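Local coordinates for diaminobutyrate-pyruvate transaminase and L-2,4-diaminobutyrate decarboxylase (PDB 2QMA), which probably combines a pyridoxal-phosphate-dependent transaminase with a carbon-carbon lyase, the latter activity presumably residing in this C-terminal, glutamate-decarboxylase-like domain, at residues P197-A200 with D201-I205; T372-D376 with A377-F381; L404-A407 with D408-T412. All blocks are in the same frame, centred on the assembly; numbering follows the deposited sequence.

Contact 1 (P197-A200 with D201-I205); sequences PDYA and DKLRI
Two i-to-i+3 backbone hydrogen bonds tie Tyr199 and Ala200 to Lys202 and Leu203. Lys202 N donates a hydrogen bond to Tyr199 O at 3.0 Å with an N-H...O angle of 157°, and Leu203 N does the same for Ala200 O at 3.0 Å. The three-residue spacing is that of a 3-10 turn. This turn runs through Lys202, after which the chain straightens into strand 203-208 of the mixed sheet in the pyridoxal-dependent decarboxylase domain. The strand lies between strands 258-265 and 229-232, parallel to both, and Leu203 is its first residue.

Apolar packing follows the same turn. The isobutyl group of Leu203 leans back over Ala200, its CD1 4.3 Å from Ala200 CB, while its CD2 comes to the edge of the Tyr199 ring, near the ring plane. Leu203 CG lies opposite its own carbonyl carbon (chi1 -64°), which sets CG back toward Ala200, and chi2 then sends CD1 over Ala200 and CD2 toward Tyr199. Pro197 CB sits 3.5 Å above one face of the Tyr199 ring, displaced toward the rim, and the phenol hydroxyl is hydrogen-bonded to Ser187 of helix 167-187.

The polar side of the turn is held by an arginine and a water. Arg204 NH1 donates to two carbonyl oxygens that lie close to the guanidinium plane, Asp201 O at 2.9 Å, almost straight at 170°, and Leu203 O. One water donates to both Ala200 O, at 2.8 Å, and Leu203 O, linking the turn to the start of the strand.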
ATOM      1  N   PRO A 197      -5.657 -28.228   1.381  1.00 15.57           N
ATOM      2  CA  PRO A 197      -6.056 -29.653   1.275  1.00 15.92           C
ATOM      3  C   PRO A 197      -4.843 -30.608   1.405  1.00 16.25           C
ATOM      4  O   PRO A 197      -3.687 -30.171   1.215  1.00 15.38           O
ATOM      5  CB  PRO A 197      -6.720 -29.694  -0.115  1.00 16.29           C
ATOM      6  CG  PRO A 197      -5.979 -28.657  -0.923  1.00 18.08           C
ATOM      7  CD  PRO A 197      -5.821 -27.528   0.095  1.00 15.24           C
ATOM      8  N   ASP A 198      -5.070 -31.891   1.703  1.00 17.77           N
ATOM      9  CA  ASP A 198      -3.932 -32.855   1.825  1.00 19.32           C
ATOM     10  C   ASP A 198      -3.136 -33.066   0.535  1.00 18.77           C
ATOM     11  O   ASP A 198      -1.967 -33.419   0.576  1.00 19.35           O
ATOM     12  CB  ASP A 198      -4.301 -34.250   2.442  1.00 21.40           C
ATOM     13  CG  ASP A 198      -3.000 -35.136   2.726  1.00 22.90           C
ATOM     14  OD1 ASP A 198      -2.157 -34.732   3.553  1.00 26.82           O
ATOM     15  OD2 ASP A 198      -2.776 -36.206   2.095  1.00 27.77           O
ATOM     16  N   TYR A 199      -3.756 -32.812  -0.616  1.00 17.91           N
ATOM     17  CA  TYR A 199      -3.046 -32.903  -1.876  1.00 16.81           C
ATOM     18  C   TYR A 199      -2.276 -31.630  -2.258  1.00 15.99           C
ATOM     19  O   TYR A 199      -1.729 -31.543  -3.351  1.00 16.29           O
ATOM     20  CB  TYR A 199      -4.015 -33.310  -2.998  1.00 16.71           C
ATOM     21  CG  TYR A 199      -5.240 -32.420  -3.155  1.00 15.81           C
ATOM     22  CD1 TYR A 199      -5.170 -31.228  -3.892  1.00 16.66           C
ATOM     23  CD2 TYR A 199      -6.470 -32.764  -2.577  1.00 13.55           C
ATOM     24  CE1 TYR A 199      -6.284 -30.406  -4.054  1.00 13.09           C
ATOM     25  CE2 TYR A 199      -7.592 -31.939  -2.767  1.00 15.24           C
ATOM     26  CZ  TYR A 199      -7.460 -30.754  -3.502  1.00 14.38           C
ATOM     27  OH  TYR A 199      -8.524 -29.895  -3.688  1.00 14.75           O
ATOM     28  N   ALA A 200      -2.206 -30.643  -1.361  1.00 16.20           N
ATOM     29  CA  ALA A 200      -1.514 -29.368  -1.689  1.00 15.80           C
ATOM     30  C   ALA A 200      -0.063 -29.550  -2.159  1.00 15.26           C
ATOM     31  O   ALA A 200       0.462 -28.722  -2.913  1.00 14.28           O
ATOM     32  CB  ALA A 200      -1.531 -28.404  -0.492  1.00 16.22           C
ATOM     33  N   ASP A 201       0.599 -30.584  -1.642  1.00 14.17           N
ATOM     34  CA  ASP A 201       2.022 -30.824  -1.940  1.00 15.02           C
ATOM     35  C   ASP A 201       2.233 -31.128  -3.433  1.00 13.52           C
ATOM     36  O   ASP A 201       3.342 -31.058  -3.955  1.00 13.54           O
ATOM     37  CB  ASP A 201       2.544 -31.967  -1.085  1.00 16.83           C
ATOM     38  CG  ASP A 201       2.027 -33.355  -1.547  1.00 20.99           C
ATOM     39  OD1 ASP A 201       0.797 -33.650  -1.501  1.00 26.40           O
ATOM     40  OD2 ASP A 201       2.879 -34.175  -1.953  1.00 31.47           O
ATOM     41  N   LYS A 202       1.143 -31.490  -4.096  1.00 13.47           N
ATOM     42  CA  LYS A 202       1.179 -31.796  -5.513  1.00 13.14           C
ATOM     43  C   LYS A 202       0.941 -30.582  -6.400  1.00 12.11           C
ATOM     44  O   LYS A 202       1.206 -30.653  -7.589  1.00 10.59           O
ATOM     45  CB  LYS A 202       0.157 -32.891  -5.849  1.00 13.89           C
ATOM     46  CG  LYS A 202       0.570 -34.265  -5.381  1.00 17.17           C
ATOM     47  CD  LYS A 202      -0.691 -35.095  -5.153  1.00 22.62           C
ATOM     48  CE  LYS A 202      -0.437 -36.560  -5.378  1.00 25.08           C
ATOM     49  NZ  LYS A 202      -0.095 -37.189  -4.096  1.00 28.18           N
ATOM     50  N   LEU A 203       0.355 -29.526  -5.838  1.00 11.22           N
ATOM     51  CA  LEU A 203      -0.044 -28.379  -6.646  1.00 11.39           C
ATOM     52  C   LEU A 203       1.176 -27.692  -7.250  1.00 10.67           C
ATOM     53  O   LEU A 203       2.241 -27.564  -6.593  1.00 12.37           O
ATOM     54  CB  LEU A 203      -0.857 -27.375  -5.806  1.00 10.45           C
ATOM     55  CG  LEU A 203      -2.207 -27.929  -5.280  1.00  9.03           C
ATOM     56  CD1 LEU A 203      -2.851 -26.932  -4.283  1.00 12.39           C
ATOM     57  CD2 LEU A 203      -3.188 -28.196  -6.403  1.00  8.35           C
ATOM     58  N   ARG A 204       1.038 -27.269  -8.500  1.00 10.89           N
ATOM     59  CA  ARG A 204       2.160 -26.642  -9.200  1.00 10.48           C
ATOM     60  C   ARG A 204       1.693 -25.419  -9.987  1.00 10.27           C
ATOM     61  O   ARG A 204       0.645 -25.457 -10.647  1.00 10.00           O
ATOM     62  CB  ARG A 204       2.860 -27.613 -10.172  1.00 10.66           C
ATOM     63  CG  ARG A 204       3.651 -28.759  -9.504  1.00 10.78           C
ATOM     64  CD  ARG A 204       4.826 -28.246  -8.665  1.00  8.28           C
ATOM     65  NE  ARG A 204       5.625 -29.365  -8.120  1.00  9.69           N
ATOM     66  CZ  ARG A 204       5.339 -29.979  -6.983  1.00 14.12           C
ATOM     67  NH1 ARG A 204       4.263 -29.592  -6.305  1.00 13.48           N
ATOM     68  NH2 ARG A 204       6.115 -30.985  -6.519  1.00 13.18           N
ATOM     69  N   ILE A 205       2.507 -24.365  -9.921  1.00  9.38           N
ATOM     70  CA  ILE A 205       2.306 -23.167 -10.712  1.00  9.99           C
ATOM     71  C   ILE A 205       3.389 -23.179 -11.809  1.00  9.19           C
ATOM     72  O   ILE A 205       4.601 -23.311 -11.540  1.00  8.51           O
ATOM     73  CB  ILE A 205       2.507 -21.916  -9.873  1.00 10.18           C
ATOM     74  CG1 ILE A 205       1.556 -21.891  -8.662  1.00 10.20           C
ATOM     75  CG2 ILE A 205       2.476 -20.631 -10.771  1.00  9.28           C
ATOM     76  CD1 ILE A 205       2.045 -20.947  -7.507  1.00 12.60           C
TER
HETATM   77  O   HOH W   1      -0.113 -31.888   0.903  1.00 48.00           O
HETATM   78  O   HOH W   2       2.714 -27.400  -3.890  1.00 22.23           O

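Contact 2 (T372-D376 with A377-F381); sequences TKRFD and ALKVF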
ATOM      1  N   THR A 372      -7.902  -0.726   5.741  1.00 25.51           N
ATOM      2  CA  THR A 372      -7.447   0.634   5.493  1.00 24.35           C
ATOM      3  C   THR A 372      -6.670   0.700   4.168  1.00 23.27           C
ATOM      4  O   THR A 372      -5.518   0.260   4.065  1.00 23.93           O
ATOM      5  CB  THR A 372      -6.634   1.140   6.706  1.00 24.96           C
ATOM      6  OG1 THR A 372      -5.704   0.131   7.133  1.00 26.75           O
ATOM      7  CG2 THR A 372      -7.559   1.368   7.860  1.00 23.63           C
ATOM      8  N   LYS A 373      -7.313   1.186   3.114  1.00 20.65           N
ATOM      9  CA  LYS A 373      -6.553   1.373   1.880  1.00 18.67           C
ATOM     10  C   LYS A 373      -6.809   2.756   1.267  1.00 16.60           C
ATOM     11  O   LYS A 373      -7.866   3.370   1.499  1.00 15.15           O
ATOM     12  CB  LYS A 373      -6.506   0.164   0.930  1.00 17.70           C
ATOM     13  CG  LYS A 373      -7.603  -0.017  -0.175  1.00 19.38           C
ATOM     14  CD  LYS A 373      -7.059  -0.793  -1.342  1.00 21.31           C
ATOM     15  CE  LYS A 373      -7.674  -0.306  -2.708  1.00 25.06           C
ATOM     16  NZ  LYS A 373      -9.083  -0.748  -2.965  1.00 21.83           N
ATOM     17  N   ARG A 374      -5.785   3.258   0.586  1.00 15.48           N
ATOM     18  CA  ARG A 374      -5.804   4.636   0.133  1.00 14.25           C
ATOM     19  C   ARG A 374      -6.458   4.772  -1.245  1.00 12.90           C
ATOM     20  O   ARG A 374      -6.614   3.804  -2.006  1.00 13.10           O
ATOM     21  CB  ARG A 374      -4.432   5.351   0.260  1.00 14.20           C
ATOM     22  CG  ARG A 374      -3.530   5.250  -0.884  1.00 14.76           C
ATOM     23  CD  ARG A 374      -2.064   5.556  -0.587  1.00 14.61           C
ATOM     24  NE  ARG A 374      -1.783   6.944  -0.185  1.00 13.95           N
ATOM     25  CZ  ARG A 374      -1.602   7.969  -1.032  1.00 14.05           C
ATOM     26  NH1 ARG A 374      -1.343   9.196  -0.548  1.00 11.61           N
ATOM     27  NH2 ARG A 374      -1.656   7.785  -2.346  1.00 15.02           N
ATOM     28  N   PHE A 375      -6.880   6.002  -1.516  1.00 11.74           N
ATOM     29  CA  PHE A 375      -7.669   6.342  -2.700  1.00 11.67           C
ATOM     30  C   PHE A 375      -6.750   6.503  -3.940  1.00 12.13           C
ATOM     31  O   PHE A 375      -6.783   7.527  -4.636  1.00 11.47           O
ATOM     32  CB  PHE A 375      -8.480   7.628  -2.342  1.00 10.80           C
ATOM     33  CG  PHE A 375      -9.479   8.089  -3.412  1.00 11.58           C
ATOM     34  CD1 PHE A 375      -9.854   7.273  -4.483  1.00 12.46           C
ATOM     35  CD2 PHE A 375     -10.068   9.349  -3.294  1.00 13.80           C
ATOM     36  CE1 PHE A 375     -10.783   7.717  -5.445  1.00 10.25           C
ATOM     37  CE2 PHE A 375     -11.002   9.804  -4.256  1.00 12.18           C
ATOM     38  CZ  PHE A 375     -11.352   8.975  -5.325  1.00  9.36           C
ATOM     39  N   ASP A 376      -5.943   5.490  -4.232  1.00 11.38           N
ATOM     40  CA  ASP A 376      -5.069   5.568  -5.400  1.00 12.72           C
ATOM     41  C   ASP A 376      -5.797   5.684  -6.786  1.00 12.21           C
ATOM     42  O   ASP A 376      -5.230   6.172  -7.785  1.00 12.50           O
ATOM     43  CB  ASP A 376      -4.100   4.367  -5.423  1.00 13.87           C
ATOM     44  CG  ASP A 376      -3.096   4.412  -4.292  1.00 16.07           C
ATOM     45  OD1 ASP A 376      -2.571   5.511  -4.061  1.00 14.99           O
ATOM     46  OD2 ASP A 376      -2.856   3.359  -3.627  1.00 16.55           O
ATOM     47  N   ALA A 377      -7.027   5.208  -6.839  1.00 11.73           N
ATOM     48  CA  ALA A 377      -7.763   5.132  -8.111  1.00 11.58           C
ATOM     49  C   ALA A 377      -8.013   6.554  -8.621  1.00 11.76           C
ATOM     50  O   ALA A 377      -8.287   6.749  -9.817  1.00 11.98           O
ATOM     51  CB  ALA A 377      -9.067   4.388  -7.923  1.00 12.02           C
ATOM     52  N   LEU A 378      -7.884   7.545  -7.730  1.00 11.70           N
ATOM     53  CA  LEU A 378      -8.142   8.960  -8.125  1.00 11.80           C
ATOM     54  C   LEU A 378      -7.119   9.367  -9.169  1.00 13.30           C
ATOM     55  O   LEU A 378      -7.459  10.041 -10.139  1.00 14.71           O
ATOM     56  CB  LEU A 378      -8.180   9.944  -6.934  1.00 11.53           C
ATOM     57  CG  LEU A 378      -8.454  11.439  -7.295  1.00 11.19           C
ATOM     58  CD1 LEU A 378      -9.875  11.653  -7.828  1.00 10.53           C
ATOM     59  CD2 LEU A 378      -8.194  12.437  -6.114  1.00 10.47           C
ATOM     60  N   LYS A 379      -5.883   8.881  -9.010  1.00 13.47           N
ATOM     61  CA  LYS A 379      -4.807   9.148  -9.945  1.00 13.59           C
ATOM     62  C   LYS A 379      -5.230   8.757 -11.379  1.00 13.47           C
ATOM     63  O   LYS A 379      -5.117   9.586 -12.276  1.00 12.95           O
ATOM     64  CB  LYS A 379      -3.541   8.379  -9.570  1.00 13.69           C
ATOM     65  CG  LYS A 379      -3.010   8.682  -8.174  1.00 14.13           C
ATOM     66  CD  LYS A 379      -2.015   7.574  -7.768  1.00 13.03           C
ATOM     67  CE  LYS A 379      -1.736   7.633  -6.332  1.00 16.96           C
ATOM     68  NZ  LYS A 379      -0.551   6.793  -5.982  1.00 16.37           N
ATOM     69  N   VAL A 380      -5.702   7.519 -11.572  1.00 12.71           N
ATOM     70  CA  VAL A 380      -6.065   7.060 -12.912  1.00 13.42           C
ATOM     71  C   VAL A 380      -7.310   7.836 -13.379  1.00 13.89           C
ATOM     72  O   VAL A 380      -7.420   8.199 -14.565  1.00 15.27           O
ATOM     73  CB  VAL A 380      -6.327   5.538 -12.972  1.00 13.34           C
ATOM     74  CG1 VAL A 380      -6.612   5.096 -14.413  1.00 14.41           C
ATOM     75  CG2 VAL A 380      -5.154   4.728 -12.379  1.00 14.12           C
ATOM     76  N   PHE A 381      -8.261   8.066 -12.473  1.00 13.48           N
ATOM     77  CA  PHE A 381      -9.510   8.755 -12.814  1.00 13.85           C
ATOM     78  C   PHE A 381      -9.172  10.138 -13.376  1.00 14.51           C
ATOM     79  O   PHE A 381      -9.692  10.524 -14.436  1.00 13.84           O
ATOM     80  CB  PHE A 381     -10.428   8.812 -11.577  1.00 13.13           C
ATOM     81  CG  PHE A 381     -11.751   9.510 -11.783  1.00 14.10           C
ATOM     82  CD1 PHE A 381     -12.796   8.877 -12.440  1.00 12.88           C
ATOM     83  CD2 PHE A 381     -11.980  10.765 -11.225  1.00 12.64           C
ATOM     84  CE1 PHE A 381     -14.038   9.489 -12.560  1.00 12.29           C
ATOM     85  CE2 PHE A 381     -13.221  11.381 -11.359  1.00 13.33           C
ATOM     86  CZ  PHE A 381     -14.246  10.739 -12.017  1.00 13.22           C
TER
HETATM   87  O   HOH W   3      -8.367   3.463  -4.819  1.00 19.94           O
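Asp376 and Lys379 form a salt bridge in which OD1 of the aspartate meets NZ of the lysine at 3.1 Å, a weak hydrogen bond by its geometry. The two side chains run alongside each other in the same direction, the extended lysine passing over Asp376 O. Arg374 NH2 makes a second salt bridge to the same OD1 at 3.0 Å, meeting the carboxylate nearly along the C-O axis and close to the guanidinium plane, so that the three residues form a salt-bridge network. Glu119 pairs with both Arg374 and Lys379, Glu119 of the second subunit also pairs with Arg374, and Ser332 bonds Asp376 OD2 through its hydroxyl and Lys379 NZ through its carbonyl.

The aromatic contact is a CH-pi interaction: Leu378 CB stands 3.7 Å from the centroid of the Phe375 ring, only 12° off the ring normal. With CG opposite the backbone N (chi1 -175°), the ring is carried forward over the first helical turn.

Backbone bonds join the loop to helix 377-386. Leu378 N donates to Phe375 O at 3.3 Å and Lys379 N to Asp376 O at 3.0 Å, while Phe375 centres an inverse gamma turn just ahead. A water accepts from Ala377 N.

Arg374 NH2 and Lys379 NZ lie 3.9 Å apart; the carboxylates of Asp376 and Glu119 probably offset these charges and favour an ionised Asp376, in a network reaching the second subunit through Arg374.

Contact 3 (L404-A407 with D408-T412); sequences LEVA and DMIRT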
ATOM      1  N   LEU A 404      14.092   0.881 -30.409  1.00 19.01           N
ATOM      2  CA  LEU A 404      14.708   0.237 -31.565  1.00 19.68           C
ATOM      3  C   LEU A 404      15.824   1.130 -32.110  1.00 20.56           C
ATOM      4  O   LEU A 404      16.900   0.658 -32.540  1.00 21.07           O
ATOM      5  CB  LEU A 404      13.664  -0.053 -32.646  1.00 20.36           C
ATOM      6  CG  LEU A 404      12.583  -1.040 -32.163  1.00 17.94           C
ATOM      7  CD1 LEU A 404      11.450  -1.131 -33.163  1.00 17.91           C
ATOM      8  CD2 LEU A 404      13.186  -2.422 -31.890  1.00 19.46           C
ATOM      9  N   GLU A 405      15.564   2.429 -32.081  1.00 20.22           N
ATOM     10  CA  GLU A 405      16.551   3.413 -32.534  1.00 20.44           C
ATOM     11  C   GLU A 405      17.818   3.449 -31.668  1.00 19.26           C
ATOM     12  O   GLU A 405      18.932   3.570 -32.197  1.00 18.94           O
ATOM     13  CB  GLU A 405      15.903   4.791 -32.584  1.00 21.39           C
ATOM     14  CG  GLU A 405      14.934   4.954 -33.754  1.00 24.87           C
ATOM     15  CD  GLU A 405      14.274   6.320 -33.768  1.00 30.65           C
ATOM     16  OE1 GLU A 405      14.440   7.115 -32.804  1.00 31.24           O
ATOM     17  OE2 GLU A 405      13.576   6.591 -34.756  1.00 34.48           O
ATOM     18  N   VAL A 406      17.639   3.369 -30.349  1.00 19.03           N
ATOM     19  CA  VAL A 406      18.756   3.301 -29.393  1.00 18.51           C
ATOM     20  C   VAL A 406      19.546   2.003 -29.561  1.00 18.33           C
ATOM     21  O   VAL A 406      20.762   2.043 -29.592  1.00 17.73           O
ATOM     22  CB  VAL A 406      18.294   3.516 -27.936  1.00 16.92           C
ATOM     23  CG1 VAL A 406      19.453   3.245 -26.886  1.00 19.08           C
ATOM     24  CG2 VAL A 406      17.707   4.926 -27.796  1.00 15.73           C
ATOM     25  N   ALA A 407      18.847   0.868 -29.695  1.00 19.30           N
ATOM     26  CA  ALA A 407      19.520  -0.400 -30.002  1.00 20.27           C
ATOM     27  C   ALA A 407      20.378  -0.244 -31.249  1.00 20.64           C
ATOM     28  O   ALA A 407      21.542  -0.629 -31.227  1.00 21.88           O
ATOM     29  CB  ALA A 407      18.532  -1.563 -30.142  1.00 20.06           C
ATOM     30  N   ASP A 408      19.842   0.375 -32.306  1.00 21.35           N
ATOM     31  CA  ASP A 408      20.613   0.613 -33.545  1.00 22.76           C
ATOM     32  C   ASP A 408      21.842   1.481 -33.316  1.00 23.19           C
ATOM     33  O   ASP A 408      22.910   1.233 -33.874  1.00 23.41           O
ATOM     34  CB  ASP A 408      19.739   1.263 -34.622  1.00 23.52           C
ATOM     35  CG  ASP A 408      18.855   0.263 -35.332  1.00 26.45           C
ATOM     36  OD1 ASP A 408      19.148  -0.955 -35.260  1.00 28.76           O
ATOM     37  OD2 ASP A 408      17.871   0.698 -35.962  1.00 30.47           O
HETATM   38  N   MSE A 409      21.679   2.517 -32.503  1.00 22.24           N
HETATM   39  CA  MSE A 409      22.763   3.421 -32.190  1.00 22.61           C
HETATM   40  C   MSE A 409      23.892   2.669 -31.471  1.00 22.28           C
HETATM   41  O   MSE A 409      25.079   2.907 -31.757  1.00 22.15           O
HETATM   42  CB  MSE A 409      22.209   4.572 -31.346  1.00 22.47           C
HETATM   43  CG  MSE A 409      23.185   5.685 -30.981  1.00 22.16           C
HETATM   44 SE   MSE A 409      22.331   6.732 -29.533  0.70 25.28          SE
HETATM   45  CE  MSE A 409      20.627   6.960 -30.393  1.00 16.16           C
ATOM     46  N   ILE A 410      23.526   1.752 -30.568  1.00 21.17           N
ATOM     47  CA  ILE A 410      24.530   0.942 -29.854  1.00 22.09           C
ATOM     48  C   ILE A 410      25.213  -0.067 -30.813  1.00 22.69           C
ATOM     49  O   ILE A 410      26.422  -0.300 -30.735  1.00 22.24           O
ATOM     50  CB  ILE A 410      23.906   0.266 -28.634  1.00 21.45           C
ATOM     51  CG1 ILE A 410      23.571   1.341 -27.591  1.00 21.61           C
ATOM     52  CG2 ILE A 410      24.833  -0.794 -28.015  1.00 20.79           C
ATOM     53  CD1 ILE A 410      22.671   0.874 -26.490  1.00 20.74           C
ATOM     54  N   ARG A 411      24.415  -0.623 -31.731  1.00 23.99           N
ATOM     55  CA  ARG A 411      24.869  -1.611 -32.713  1.00 24.74           C
ATOM     56  C   ARG A 411      26.018  -1.098 -33.570  1.00 25.19           C
ATOM     57  O   ARG A 411      26.951  -1.846 -33.883  1.00 25.57           O
ATOM     58  CB  ARG A 411      23.691  -2.001 -33.618  1.00 25.21           C
ATOM     59  CG  ARG A 411      23.883  -3.289 -34.394  1.00 25.05           C
ATOM     60  CD  ARG A 411      22.820  -3.430 -35.497  1.00 25.26           C
ATOM     61  NE  ARG A 411      21.452  -3.195 -35.025  1.00 25.64           N
ATOM     62  CZ  ARG A 411      20.768  -4.037 -34.260  1.00 24.97           C
ATOM     63  NH1 ARG A 411      21.339  -5.174 -33.890  1.00 24.11           N
ATOM     64  NH2 ARG A 411      19.517  -3.746 -33.874  1.00 25.30           N
ATOM     65  N   THR A 412      25.959   0.186 -33.932  1.00 24.83           N
ATOM     66  CA  THR A 412      26.913   0.783 -34.875  1.00 25.45           C
ATOM     67  C   THR A 412      28.029   1.574 -34.163  1.00 25.36           C
ATOM     68  O   THR A 412      28.867   2.229 -34.795  1.00 24.43           O
ATOM     69  CB  THR A 412      26.158   1.633 -35.924  1.00 26.15           C
ATOM     70  OG1 THR A 412      25.559   2.763 -35.285  1.00 28.45           O
ATOM     71  CG2 THR A 412      25.048   0.790 -36.587  1.00 25.69           C
TER
HETATM   72  O   HOH W   4      16.796  -2.016 -33.495  1.00 32.74           O
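Asp408 opens the second half of this helical stretch: its N donates a hydrogen bond to Leu404 O at 3.0 Å, and its side chain bends back over the same carbonyl. CG lies opposite the aspartate's own carbonyl carbon (chi1 -80°), a torsion that brings it within 3.4 Å of Leu404 O. A water donates to Leu404 O and, weakly, to Asp408 OD1, bridging backbone and carboxylate.

Selenomethionine Met409 continues the i-to-i+4 pattern through its N to Glu405 O. Its chain bends at chi3 (-49°), and the terminal CE approaches Val406 CG2 at 4.4 Å. Ile410 N donates to Val406 O at 2.9 Å, and Ile410 CD1 packs on Val406 CG1 at 4.0 Å.

Arg411 N closes on Ala407 O. Its side chain turns back and closes an i-to-i+3 salt bridge with Asp408, gripping it side-on: NE at 3.2 Å and NH2 at 3.1 Å both donate to the single atom OD1. The carboxylate oxygen lies in the guanidinium plane, and the remaining nitrogen, NH1, forms a salt bridge with Glu421. Thr412 N still bonds to Asp408 O, but Thr412 is the first residue to leave helical backbone angles.

Four successive backbone bonds thus join the two halves of the final turns of helix 389-411. Val406, Ile410 and the partly exposed Met409 pack against helix 479-495 through Phe482 and Leu486, while Ala407 and Ile410 meet strand 416-418 at Leu418 and Ile410 also reaches strand 426-431 of the antiparallel sheet.

In the fold
The three contacts follow one another along the chain without touching, and all belong to the pyridoxal-dependent decarboxylase domain. Contact 1 leads into a strand of the seven-stranded mixed sheet, contact 2 lies where the loop passes into helix 377-386, at the subunit interface, and contact 3 ends the next helix, 389-411, beside the smaller antiparallel sheet. Their centres are about 36 Å (contacts 1 and 2), 39 Å (2 and 3) and 47 Å (1 and 3) apart, with contacts 2 and 3 on opposite sides of the chain's centre. Contact 2 comes closest to the predicted cofactor lysine: the Val380 side chain is about 12 Å from that of Lys325, which carries no cofactor here.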